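Local atomic coordinates of LPXTG cell wall surface protein (Streptococcus gordonii, PDB entry 4IGB), a protein that is probably a cell-wall-bound adhesin of Streptococcus gordonii, held to peptidoglycan at its C-terminal end, with this chain forming its N-terminal two-domain part. Residues Leu231-Glu234 with Arg239-Trp242; Glu15-Gly20 with Ile326-Ser331; Ser126-Ala131 with Lys168-Asp173; Ser46-His51 with Lys133-Phe138. One frame throughout, in Å; residues are numbered along the deposited sequence.

Contact 1: Leu231-Glu234 with Arg239-Trp242; sequences LVQE and RTSW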
loop_
_atom_site.group_PDB
_atom_site.type_symbol
_atom_site.label_atom_id
_atom_site.label_comp_id
_atom_site.label_asym_id
_atom_site.label_seq_id
_atom_site.Cartn_x
_atom_site.Cartn_y
_atom_site.Cartn_z
ATOM N N LEU B 231 -7.824 -15.220 12.845
ATOM C CA LEU B 231 -8.972 -14.620 12.171
ATOM C C LEU B 231 -9.623 -15.660 11.276
ATOM O O LEU B 231 -8.939 -16.508 10.701
ATOM C CB LEU B 231 -8.531 -13.420 11.332
ATOM C CG LEU B 231 -7.728 -12.361 12.092
ATOM C CD1 LEU B 231 -7.290 -11.261 11.150
ATOM C CD2 LEU B 231 -8.533 -11.808 13.260
ATOM N N VAL B 232 -10.943 -15.617 11.166
ATOM C CA VAL B 232 -11.593 -16.446 10.169
ATOM C C VAL B 232 -11.512 -15.717 8.822
ATOM O O VAL B 232 -11.867 -14.535 8.728
ATOM C CB VAL B 232 -13.057 -16.737 10.534
ATOM C CG1 VAL B 232 -13.831 -17.238 9.322
ATOM C CG2 VAL B 232 -13.127 -17.748 11.674
ATOM N N GLN B 233 -11.020 -16.405 7.795
ATOM C CA GLN B 233 -10.989 -15.832 6.459
ATOM C C GLN B 233 -12.159 -16.380 5.671
ATOM O O GLN B 233 -12.284 -17.581 5.452
ATOM C CB GLN B 233 -9.682 -16.112 5.724
ATOM C CG GLN B 233 -9.709 -15.572 4.291
ATOM C CD GLN B 233 -8.362 -15.644 3.609
ATOM O OE1 GLN B 233 -7.319 -15.414 4.236
ATOM N NE2 GLN B 233 -8.369 -15.983 2.322
ATOM N N GLU B 234 -13.025 -15.485 5.246
ATOM C CA GLU B 234 -14.261 -15.903 4.648
ATOM C C GLU B 234 -14.352 -15.329 3.251
ATOM O O GLU B 234 -14.453 -14.119 3.082
ATOM C CB GLU B 234 -15.406 -15.405 5.508
ATOM C CG GLU B 234 -16.750 -15.458 4.854
ATOM C CD GLU B 234 -17.825 -15.001 5.805
ATOM O OE1 GLU B 234 -18.064 -15.722 6.801
ATOM O OE2 GLU B 234 -18.398 -13.910 5.571
ATOM N N ARG B 239 -16.117 -10.471 -2.329
ATOM C CA ARG B 239 -15.258 -9.917 -1.284
ATOM C C ARG B 239 -14.735 -11.034 -0.398
ATOM O O ARG B 239 -15.384 -12.074 -0.247
ATOM C CB ARG B 239 -16.083 -9.006 -0.382
ATOM C CG ARG B 239 -16.945 -9.814 0.590
ATOM C CD ARG B 239 -17.690 -8.947 1.577
ATOM N NE ARG B 239 -18.401 -7.880 0.898
ATOM C CZ ARG B 239 -19.166 -6.984 1.507
ATOM N NH1 ARG B 239 -19.329 -7.034 2.829
ATOM N NH2 ARG B 239 -19.769 -6.036 0.786
ATOM N N THR B 240 -13.585 -10.801 0.220
ATOM C CA THR B 240 -13.072 -11.708 1.224
ATOM C C THR B 240 -12.952 -10.929 2.531
ATOM O O THR B 240 -12.482 -9.796 2.538
ATOM C CB THR B 240 -11.716 -12.301 0.778
ATOM O OG1 THR B 240 -11.935 -13.130 -0.368
ATOM C CG2 THR B 240 -11.069 -13.136 1.880
ATOM N N SER B 241 -13.407 -11.529 3.626
ATOM C CA SER B 241 -13.444 -10.846 4.915
ATOM C C SER B 241 -12.550 -11.539 5.917
ATOM O O SER B 241 -12.392 -12.759 5.879
ATOM C CB SER B 241 -14.866 -10.835 5.472
ATOM O OG SER B 241 -15.731 -10.051 4.672
ATOM N N TRP B 242 -11.971 -10.756 6.819
ATOM C CA TRP B 242 -11.212 -11.304 7.929
ATOM C C TRP B 242 -11.938 -10.979 9.218
ATOM O O TRP B 242 -12.120 -9.809 9.561
ATOM C CB TRP B 242 -9.772 -10.789 7.903
ATOM C CG TRP B 242 -9.025 -11.414 6.779
ATOM C CD1 TRP B 242 -8.321 -12.590 6.811
ATOM C CD2 TRP B 242 -8.952 -10.943 5.422
ATOM N NE1 TRP B 242 -7.795 -12.860 5.571
ATOM C CE2 TRP B 242 -8.166 -11.863 4.701
ATOM C CE3 TRP B 242 -9.462 -9.825 4.755
ATOM C CZ2 TRP B 242 -7.875 -11.699 3.352
ATOM C CZ3 TRP B 242 -9.163 -9.662 3.406
ATOM C CH2 TRP B 242 -8.381 -10.594 2.725
HETATM O O HOH W 1 -16.746 -12.139 3.090
#

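Contact 2: Glu15-Gly20 with Ile326-Ser331; sequences EEIKNG and ILAAPS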
loop_
_atom_site.group_PDB
_atom_site.type_symbol
_atom_site.label_atom_id
_atom_site.label_comp_id
_atom_site.label_asym_id
_atom_site.label_seq_id
_atom_site.Cartn_x
_atom_site.Cartn_y
_atom_site.Cartn_z
ATOM N N GLU B 15 -1.054 -14.629 -4.220
ATOM C CA GLU B 15 -0.257 -15.503 -3.394
ATOM C C GLU B 15 -0.619 -15.284 -1.922
ATOM O O GLU B 15 -0.549 -14.160 -1.407
ATOM C CB GLU B 15 1.232 -15.254 -3.645
ATOM C CG GLU B 15 2.118 -15.914 -2.618
ATOM C CD GLU B 15 3.591 -15.612 -2.832
ATOM O OE1 GLU B 15 3.948 -15.019 -3.872
ATOM O OE2 GLU B 15 4.392 -15.971 -1.946
ATOM N N GLU B 16 -1.050 -16.347 -1.256
ATOM C CA GLU B 16 -1.386 -16.262 0.157
ATOM C C GLU B 16 -0.355 -17.044 0.958
ATOM O O GLU B 16 -0.177 -18.243 0.738
ATOM C CB GLU B 16 -2.791 -16.804 0.435
ATOM C CG GLU B 16 -3.911 -15.971 -0.126
ATOM C CD GLU B 16 -5.269 -16.487 0.304
ATOM O OE1 GLU B 16 -5.467 -17.717 0.273
ATOM O OE2 GLU B 16 -6.145 -15.671 0.665
ATOM N N ILE B 17 0.311 -16.358 1.883
ATOM C CA ILE B 17 1.389 -16.959 2.657
ATOM C C ILE B 17 1.112 -16.893 4.143
ATOM O O ILE B 17 0.606 -15.895 4.641
ATOM C CB ILE B 17 2.721 -16.241 2.412
ATOM C CG1 ILE B 17 3.158 -16.417 0.971
ATOM C CG2 ILE B 17 3.816 -16.805 3.324
ATOM C CD1 ILE B 17 4.462 -15.743 0.695
ATOM N N LYS B 18 1.447 -17.966 4.849
ATOM C CA LYS B 18 1.454 -17.957 6.308
ATOM C C LYS B 18 2.783 -18.538 6.773
ATOM O O LYS B 18 3.159 -19.638 6.375
ATOM C CB LYS B 18 0.296 -18.771 6.881
ATOM C CG LYS B 18 0.330 -18.849 8.402
ATOM C CD LYS B 18 -0.820 -19.661 8.967
ATOM C CE LYS B 18 -2.151 -19.025 8.655
ATOM N NZ LYS B 18 -3.288 -19.859 9.132
ATOM N N ASN B 19 3.501 -17.793 7.601
ATOM C CA ASN B 19 4.826 -18.215 8.033
ATOM C C ASN B 19 5.199 -17.533 9.345
ATOM O O ASN B 19 4.338 -16.944 9.998
ATOM C CB ASN B 19 5.856 -17.919 6.943
ATOM C CG ASN B 19 5.982 -16.433 6.644
ATOM O OD1 ASN B 19 5.627 -15.598 7.461
ATOM N ND2 ASN B 19 6.509 -16.103 5.472
ATOM N N GLY B 20 6.477 -17.594 9.712
ATOM C CA GLY B 20 6.930 -17.104 11.004
ATOM C C GLY B 20 7.286 -15.630 11.037
ATOM O O GLY B 20 7.643 -15.085 12.084
ATOM N N ILE B 326 10.263 -6.305 2.076
ATOM C CA ILE B 326 9.106 -6.810 1.330
ATOM C C ILE B 326 8.428 -7.901 2.157
ATOM O O ILE B 326 9.065 -8.513 3.025
ATOM C CB ILE B 326 9.509 -7.381 -0.047
ATOM C CG1 ILE B 326 10.613 -8.433 0.122
ATOM C CG2 ILE B 326 9.987 -6.253 -0.974
ATOM C CD1 ILE B 326 11.026 -9.127 -1.166
ATOM N N LEU B 327 7.147 -8.150 1.883
ATOM C CA LEU B 327 6.326 -8.994 2.748
ATOM C C LEU B 327 6.779 -10.449 2.804
ATOM O O LEU B 327 6.553 -11.135 3.807
ATOM C CB LEU B 327 4.860 -8.946 2.319
ATOM C CG LEU B 327 4.169 -7.588 2.411
ATOM C CD1 LEU B 327 2.766 -7.702 1.862
ATOM C CD2 LEU B 327 4.145 -7.088 3.851
ATOM N N ALA B 328 7.395 -10.928 1.727
ATOM C CA ALA B 328 7.842 -12.318 1.668
ATOM C C ALA B 328 8.815 -12.520 0.528
ATOM O O ALA B 328 8.966 -11.647 -0.335
ATOM C CB ALA B 328 6.662 -13.253 1.516
ATOM N N ALA B 329 9.461 -13.682 0.525
ATOM C CA ALA B 329 10.448 -13.997 -0.486
ATOM C C ALA B 329 9.830 -13.859 -1.868
ATOM O O ALA B 329 8.701 -14.276 -2.094
ATOM C CB ALA B 329 11.009 -15.407 -0.268
ATOM N N PRO B 330 10.577 -13.265 -2.802
ATOM C CA PRO B 330 10.041 -13.005 -4.141
ATOM C C PRO B 330 9.953 -14.274 -4.965
ATOM O O PRO B 330 10.713 -15.217 -4.744
ATOM C CB PRO B 330 11.076 -12.062 -4.752
ATOM C CG PRO B 330 12.359 -12.410 -4.053
ATOM C CD PRO B 330 11.969 -12.807 -2.651
ATOM N N SER B 331 9.012 -14.290 -5.898
ATOM C CA SER B 331 8.887 -15.368 -6.859
ATOM C C SER B 331 9.681 -15.058 -8.125
ATOM O O SER B 331 10.038 -15.953 -8.884
ATOM C CB SER B 331 7.413 -15.575 -7.206
ATOM O OG SER B 331 6.686 -15.880 -6.026
HETATM O O HOH W 2 6.483 -14.162 -4.055
HETATM O O HOH W 3 7.545 -13.308 4.824
#

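Contact 3: Ser126-Ala131 with Lys168-Asp173; sequences SEMNSA and KAFWID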
loop_
_atom_site.group_PDB
_atom_site.type_symbol
_atom_site.label_atom_id
_atom_site.label_comp_id
_atom_site.label_asym_id
_atom_site.label_seq_id
_atom_site.Cartn_x
_atom_site.Cartn_y
_atom_site.Cartn_z
ATOM N N SER B 126 -33.267 4.214 22.601
ATOM C CA SER B 126 -33.047 5.295 23.539
ATOM C C SER B 126 -32.287 6.442 22.864
ATOM O O SER B 126 -32.703 7.598 22.939
ATOM C CB SER B 126 -32.278 4.761 24.745
ATOM O OG SER B 126 -32.044 5.770 25.702
ATOM N N GLU B 127 -31.177 6.116 22.200
ATOM C CA GLU B 127 -30.382 7.116 21.483
ATOM C C GLU B 127 -31.208 7.819 20.406
ATOM O O GLU B 127 -31.184 9.038 20.287
ATOM C CB GLU B 127 -29.143 6.472 20.849
ATOM C CG GLU B 127 -28.178 5.875 21.846
ATOM C CD GLU B 127 -27.461 6.935 22.680
ATOM O OE1 GLU B 127 -28.030 7.384 23.692
ATOM O OE2 GLU B 127 -26.331 7.326 22.323
ATOM N N MET B 128 -31.950 7.045 19.625
ATOM C CA MET B 128 -32.765 7.620 18.559
ATOM C C MET B 128 -33.784 8.609 19.100
ATOM O O MET B 128 -34.030 9.658 18.496
ATOM C CB MET B 128 -33.462 6.518 17.757
ATOM C CG MET B 128 -32.500 5.696 16.912
ATOM S SD MET B 128 -31.764 6.636 15.561
ATOM C CE MET B 128 -33.070 6.532 14.339
ATOM N N ASN B 129 -34.379 8.271 20.240
ATOM C CA ASN B 129 -35.389 9.135 20.850
ATOM C C ASN B 129 -34.820 10.271 21.704
ATOM O O ASN B 129 -35.523 11.244 21.990
ATOM C CB ASN B 129 -36.374 8.310 21.676
ATOM C CG ASN B 129 -37.222 7.411 20.819
ATOM O OD1 ASN B 129 -37.601 6.317 21.232
ATOM N ND2 ASN B 129 -37.517 7.861 19.608
ATOM N N SER B 130 -33.557 10.146 22.107
ATOM C CA SER B 130 -32.932 11.151 22.971
ATOM C C SER B 130 -33.081 12.555 22.394
ATOM O O SER B 130 -33.397 12.732 21.219
ATOM C CB SER B 130 -31.445 10.845 23.168
ATOM O OG SER B 130 -30.689 11.349 22.078
ATOM N N ALA B 131 -32.846 13.564 23.222
ATOM C CA ALA B 131 -32.908 14.935 22.744
ATOM C C ALA B 131 -31.564 15.372 22.168
ATOM O O ALA B 131 -31.511 16.132 21.207
ATOM C CB ALA B 131 -33.343 15.871 23.865
ATOM N N LYS B 168 -23.779 2.937 20.466
ATOM C CA LYS B 168 -24.389 1.623 20.357
ATOM C C LYS B 168 -25.782 1.698 19.776
ATOM O O LYS B 168 -26.673 0.964 20.205
ATOM C CB LYS B 168 -24.447 0.948 21.731
ATOM C CG LYS B 168 -23.090 0.748 22.373
ATOM C CD LYS B 168 -23.239 0.335 23.836
ATOM C CE LYS B 168 -21.892 0.201 24.511
ATOM N NZ LYS B 168 -22.060 -0.058 25.966
ATOM N N ALA B 169 -25.971 2.581 18.801
ATOM C CA ALA B 169 -27.253 2.705 18.106
ATOM C C ALA B 169 -27.258 2.002 16.742
ATOM O O ALA B 169 -28.256 1.388 16.344
ATOM C CB ALA B 169 -27.617 4.166 17.941
ATOM N N PHE B 170 -26.149 2.108 16.016
ATOM C CA PHE B 170 -26.000 1.417 14.736
ATOM C C PHE B 170 -24.611 0.806 14.687
ATOM O O PHE B 170 -23.656 1.414 15.171
ATOM C CB PHE B 170 -26.088 2.391 13.544
ATOM C CG PHE B 170 -27.381 3.159 13.440
ATOM C CD1 PHE B 170 -28.358 2.773 12.541
ATOM C CD2 PHE B 170 -27.591 4.292 14.194
ATOM C CE1 PHE B 170 -29.529 3.476 12.424
ATOM C CE2 PHE B 170 -28.758 5.002 14.082
ATOM C CZ PHE B 170 -29.735 4.592 13.198
ATOM N N TRP B 171 -24.471 -0.368 14.078
ATOM C CA TRP B 171 -23.133 -0.795 13.674
ATOM C C TRP B 171 -22.914 -0.300 12.244
ATOM O O TRP B 171 -23.883 -0.009 11.532
ATOM C CB TRP B 171 -22.908 -2.309 13.820
ATOM C CG TRP B 171 -23.845 -3.220 13.042
ATOM C CD1 TRP B 171 -25.098 -3.612 13.409
ATOM C CD2 TRP B 171 -23.566 -3.889 11.796
ATOM N NE1 TRP B 171 -25.622 -4.476 12.466
ATOM C CE2 TRP B 171 -24.703 -4.656 11.468
ATOM C CE3 TRP B 171 -22.469 -3.902 10.924
ATOM C CZ2 TRP B 171 -24.780 -5.419 10.299
ATOM C CZ3 TRP B 171 -22.544 -4.664 9.769
ATOM C CH2 TRP B 171 -23.691 -5.415 9.471
ATOM N N ILE B 172 -21.656 -0.174 11.833
ATOM C CA ILE B 172 -21.375 0.436 10.547
ATOM C C ILE B 172 -20.659 -0.517 9.599
ATOM O O ILE B 172 -19.988 -1.461 10.022
ATOM C CB ILE B 172 -20.548 1.731 10.698
ATOM C CG1 ILE B 172 -19.111 1.396 11.125
ATOM C CG2 ILE B 172 -21.233 2.690 11.671
ATOM C CD1 ILE B 172 -18.215 2.618 11.293
ATOM N N ASP B 173 -20.823 -0.243 8.311
ATOM C CA ASP B 173 -20.123 -0.938 7.255
ATOM C C ASP B 173 -19.617 0.140 6.308
ATOM O O ASP B 173 -20.397 0.782 5.611
ATOM C CB ASP B 173 -21.062 -1.919 6.542
ATOM C CG ASP B 173 -20.385 -2.661 5.386
ATOM O OD1 ASP B 173 -21.037 -3.539 4.783
ATOM O OD2 ASP B 173 -19.214 -2.373 5.072
#

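Contact 4: Ser46-His51 with Lys133-Phe138; sequences SVDQFH and KSTVEF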
loop_
_atom_site.group_PDB
_atom_site.type_symbol
_atom_site.label_atom_id
_atom_site.label_comp_id
_atom_site.label_asym_id
_atom_site.label_seq_id
_atom_site.Cartn_x
_atom_site.Cartn_y
_atom_site.Cartn_z
ATOM N N SER B 46 -24.669 15.047 4.754
ATOM C CA SER B 46 -24.912 14.082 5.814
ATOM C C SER B 46 -23.760 14.107 6.811
ATOM O O SER B 46 -23.910 13.696 7.959
ATOM C CB SER B 46 -25.036 12.671 5.225
ATOM O OG SER B 46 -26.053 12.608 4.234
ATOM N N VAL B 47 -22.609 14.588 6.367
ATOM C CA VAL B 47 -21.407 14.492 7.179
ATOM C C VAL B 47 -21.229 15.695 8.106
ATOM O O VAL B 47 -21.296 16.843 7.676
ATOM C CB VAL B 47 -20.148 14.339 6.314
ATOM C CG1 VAL B 47 -18.905 14.396 7.188
ATOM C CG2 VAL B 47 -20.184 13.031 5.553
ATOM N N ASP B 48 -21.032 15.409 9.387
ATOM C CA ASP B 48 -20.676 16.416 10.376
ATOM C C ASP B 48 -19.177 16.311 10.627
ATOM O O ASP B 48 -18.706 15.337 11.210
ATOM C CB ASP B 48 -21.445 16.140 11.666
ATOM C CG ASP B 48 -21.279 17.231 12.696
ATOM O OD1 ASP B 48 -21.048 18.392 12.326
ATOM O OD2 ASP B 48 -21.390 16.926 13.893
ATOM N N GLN B 49 -18.435 17.312 10.169
ATOM C CA GLN B 49 -16.989 17.339 10.341
ATOM C C GLN B 49 -16.598 18.410 11.349
ATOM O O GLN B 49 -17.082 19.538 11.286
ATOM C CB GLN B 49 -16.297 17.598 9.001
ATOM C CG GLN B 49 -14.790 17.773 9.093
ATOM C CD GLN B 49 -14.177 18.234 7.785
ATOM O OE1 GLN B 49 -14.878 18.430 6.794
ATOM N NE2 GLN B 49 -12.860 18.409 7.776
ATOM N N PHE B 50 -15.722 18.053 12.282
ATOM C CA PHE B 50 -15.264 18.998 13.291
ATOM C C PHE B 50 -13.940 18.571 13.916
ATOM O O PHE B 50 -13.631 17.382 13.997
ATOM C CB PHE B 50 -16.326 19.189 14.376
ATOM C CG PHE B 50 -16.761 17.911 15.033
ATOM C CD1 PHE B 50 -16.084 17.417 16.133
ATOM C CD2 PHE B 50 -17.852 17.208 14.553
ATOM C CE1 PHE B 50 -16.484 16.244 16.740
ATOM C CE2 PHE B 50 -18.257 16.034 15.157
ATOM C CZ PHE B 50 -17.572 15.552 16.251
ATOM N N HIS B 51 -13.163 19.554 14.354
ATOM C CA HIS B 51 -11.885 19.291 14.998
ATOM C C HIS B 51 -12.084 19.032 16.485
ATOM O O HIS B 51 -12.896 19.686 17.135
ATOM C CB HIS B 51 -10.932 20.470 14.792
ATOM C CG HIS B 51 -9.564 20.248 15.357
ATOM N ND1 HIS B 51 -8.477 19.930 14.573
ATOM C CD2 HIS B 51 -9.106 20.299 16.631
ATOM C CE1 HIS B 51 -7.409 19.795 15.338
ATOM N NE2 HIS B 51 -7.763 20.013 16.590
ATOM N N LYS B 133 -28.683 13.363 21.137
ATOM C CA LYS B 133 -27.900 12.560 20.195
ATOM C C LYS B 133 -28.479 12.639 18.788
ATOM O O LYS B 133 -29.676 12.419 18.593
ATOM C CB LYS B 133 -27.827 11.100 20.636
ATOM C CG LYS B 133 -27.302 10.874 22.039
ATOM C CD LYS B 133 -26.006 11.604 22.285
ATOM C CE LYS B 133 -25.359 11.082 23.550
ATOM N NZ LYS B 133 -24.298 11.992 24.061
ATOM N N SER B 134 -27.634 12.942 17.805
ATOM C CA SER B 134 -28.115 13.115 16.432
ATOM C C SER B 134 -27.188 12.556 15.350
ATOM O O SER B 134 -27.563 12.520 14.177
ATOM C CB SER B 134 -28.374 14.591 16.136
ATOM O OG SER B 134 -27.162 15.326 16.182
ATOM N N THR B 135 -25.987 12.130 15.722
ATOM C CA THR B 135 -25.061 11.623 14.718
ATOM C C THR B 135 -24.456 10.284 15.115
ATOM O O THR B 135 -24.595 9.835 16.259
ATOM C CB THR B 135 -23.930 12.622 14.427
ATOM O OG1 THR B 135 -23.047 12.682 15.553
ATOM C CG2 THR B 135 -24.482 14.012 14.133
ATOM N N VAL B 136 -23.793 9.642 14.155
ATOM C CA VAL B 136 -23.116 8.381 14.404
ATOM C C VAL B 136 -21.675 8.493 13.899
ATOM O O VAL B 136 -21.416 9.046 12.827
ATOM C CB VAL B 136 -23.853 7.200 13.721
ATOM C CG1 VAL B 136 -23.024 5.933 13.765
ATOM C CG2 VAL B 136 -25.220 6.968 14.365
ATOM N N GLU B 137 -20.742 7.976 14.685
ATOM C CA GLU B 137 -19.323 8.016 14.359
ATOM C C GLU B 137 -19.007 7.105 13.167
ATOM O O GLU B 137 -19.555 6.008 13.061
ATOM C CB GLU B 137 -18.529 7.558 15.585
ATOM C CG GLU B 137 -17.016 7.607 15.425
ATOM C CD GLU B 137 -16.456 9.022 15.517
ATOM O OE1 GLU B 137 -17.046 9.874 16.222
ATOM O OE2 GLU B 137 -15.417 9.285 14.871
ATOM N N PHE B 138 -18.125 7.539 12.273
ATOM C CA PHE B 138 -17.611 6.599 11.274
ATOM C C PHE B 138 -16.121 6.703 10.966
ATOM O O PHE B 138 -15.524 5.735 10.508
ATOM C CB PHE B 138 -18.444 6.620 9.979
ATOM C CG PHE B 138 -18.182 7.801 9.091
ATOM C CD1 PHE B 138 -17.336 7.684 8.000
ATOM C CD2 PHE B 138 -18.805 9.027 9.327
ATOM C CE1 PHE B 138 -17.104 8.769 7.168
ATOM C CE2 PHE B 138 -18.569 10.114 8.502
ATOM C CZ PHE B 138 -17.730 9.988 7.418
#

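Contact 1: Leu231-Glu234 with Arg239-Trp242
Leu-231 CD1 reaches Trp-242 CB at 4.1 Å where a beta hairpin, strands 232-235 and 239-243, begins to pair at the border of an eight-stranded antiparallel sheet; the two side chains cross at about a right angle. At Val-232 the carbonyl O receives a CA-H contact, 3.4 Å from Trp-242 CA, while its backbone bonds to Ile-243 further along the partner strand. Gln-233 faces Trp-242 in a non-hydrogen-bonded pair. With CG anti to the backbone N (chi1 177°), its extended chain runs alongside the indole and points the same way. Trp-242 NE1 donates to Gln-233 OE1 over 2.9 Å, a bent bond (140° at the hydrogen) in which the donor stands above the carbonyl plane, off any lone pair. OE1 also accepts from Arg-223, and NE2 bonds to Glu-235 and Glu-16, so both ends of the amide are held and its rotation is fixed. Thr-240 CG2 lies over one indole face, toward the rim, and 3.7 Å from Gln-233 CG. Glu-234 then forms the hydrogen-bonded pair with Ser-241: Glu-234 N to Ser-241 O is 2.9 Å and Ser-241 N to Glu-234 O is 2.8 Å. One water donates to Glu-234 O at 3.0 Å and lies 2.8 Å from Ser-241 OG.

Contact 2: Glu15-Gly20 with Ile326-Ser331
Ala-328 presents its methyl group to Ile-17 at a seam between two domains: Ile-17 belongs to strand 14-19 of the N-terminal domain, Ala-328 to the loop joining strands 310-317 and 333-338 of the N2 domain, which belongs to an adhesin clan. Their CA atoms are 8.0 Å apart, and the gap is bridged mainly by the isoleucine. Its CG1 branch is anti to the carbonyl carbon (chi1 -65°) and fully extended, which carries CD1 to 3.4 Å from Ala-328 CB. That approach is tighter than normal carbon contact, but the modelled CD1 also crowds the Glu-15 carboxylate, so its exact place is doubtful. Behind this apolar touch, Ile-17 rests on Leu-222 and Leu-224 of the adjacent strand 220-226.

Glu-15 points to the same side of its strand, two residues earlier. Its OE1 is 3.6 Å from Ser-331 OG, and a water mediates between them, donating to OE1 over 2.7 Å and lying 2.6 Å from OG. Ser-331 is also held within its own domain, through its backbone N, by Asp-418.

A second water spans the seam beside Asn-19. With OD1 of this residue taken by Thr-21 N, ND2 is the end of the amide that meets the water. This water accepts from Asn-19 ND2 at 3.1 Å and donates to Leu-327 O at 2.6 Å.

Contact 3: Ser126-Ala131 with Lys168-Asp173
The carbonyl O of Glu-127, a residue that meets Ala-169 across the contact, is gripped twice at the end of helix 122-129: Ser-130 OG donates to it over 3.0 Å, and Ser-130 N adds a weak bond of 3.2 Å. Ser-130 is the first residue to leave the helical path, and its OG also bonds to Lys-133 N, tying the exit to the chain that follows. Toward the partner segment, Glu-127 CB touches Ala-169 CB at 4.0 Å, while the bent side chain brings OE2 to the backbone N of Asn-167. Met-128 makes the other half of the contact, a Met-aromatic interaction. Bends at chi2 and chi3 (-68° and -82°) fold its chain across Phe-170 at about a right angle. The sulfur SD comes in at the ring edge, 3.7 Å from Phe-170 CZ and 4.8 Å from the ring centroid, 73° off the normal. Both residues are buried, and Tyr-118 meets Phe-170 edge-to-face while also touching Met-128. The last turn of helix 122-129 thus packs against the start of strand 170-182, which lies between strands 103-118 and 268-274 in the eight-stranded sheet; Gln-84 of strand 84-100 packs against both Met-128 and Phe-170.

Contact 4: Ser46-His51 with Lys133-Phe138
Val-47 CG2 packs against Phe-138 CZ at 4.3 Å, linking two strands of the six-stranded antiparallel sheet in the N-terminal domain. Strands 47-53 and 135-142 are not direct neighbours: strand 68-75 runs between them and pairs antiparallel with each, so the contact is made by side chains reaching past it. The valine methyl approaches the phenyl ring obliquely. On the other side of the sheet, Asp-48 and Thr-135 point toward each other, with Asp-48 OD2 4.3 Å from Thr-135 CG2. Because Thr-135 OG1 sits between the backbone N and the carbonyl carbon (chi1 71°), CG2 is the branch that faces Asp-48, while OG1 meets Thr-73.

Second-shell residues surround both pairs. Asp-48 OD2 is hydrogen-bonded to Tyr-164 OH, and the same tyrosine touches Thr-135, so one aromatic side chain serves both partners. Thr-135 OG1 has a weak hydrogen bond to Thr-73 OG1 of the intervening strand, whose backbone also bonds to Asp-48. Around the apolar pair the sheet faces strands 84-100 and 103-118, in the manner of a beta sandwich: Val-47 rests on Pro-89, and Phe-138 touches Leu-90 and Val-114. Phe-111 meets Phe-138 edge-to-face, and Leu-74 of the middle strand fills in beside it. The phenylalanine CG sits between its backbone N and carbonyl carbon (chi1 77°), which sends the ring toward strand 47-53 and puts Phe-138 CE2, as well as CZ, near Val-47 CG2, at 4.5 Å.

In the fold
Contacts 1, 3 and 4 lie within the N-terminal domain, and contact 2 joins that domain to N2. Contact 2 closes a loop of 305 residues in which the other three are nested. Contacts 3 and 4 alternate along the chain, and both close before the hairpin of contact 1 begins. The centres of contacts 3 and 4 are about 12 Å apart, and they pack together through Phe-170 and Val-136, one from each of two facing sheets. Contacts 1 and 3 share the eight-stranded sheet, with centres about 27 Å apart. Contact 1 meets contact 2, about 18 Å away, through Gln-233 and Glu-16. Contact 4 lies across the chain's centre from contact 2, about 40 Å off, so the sandwich interior and the domain junction are well separated.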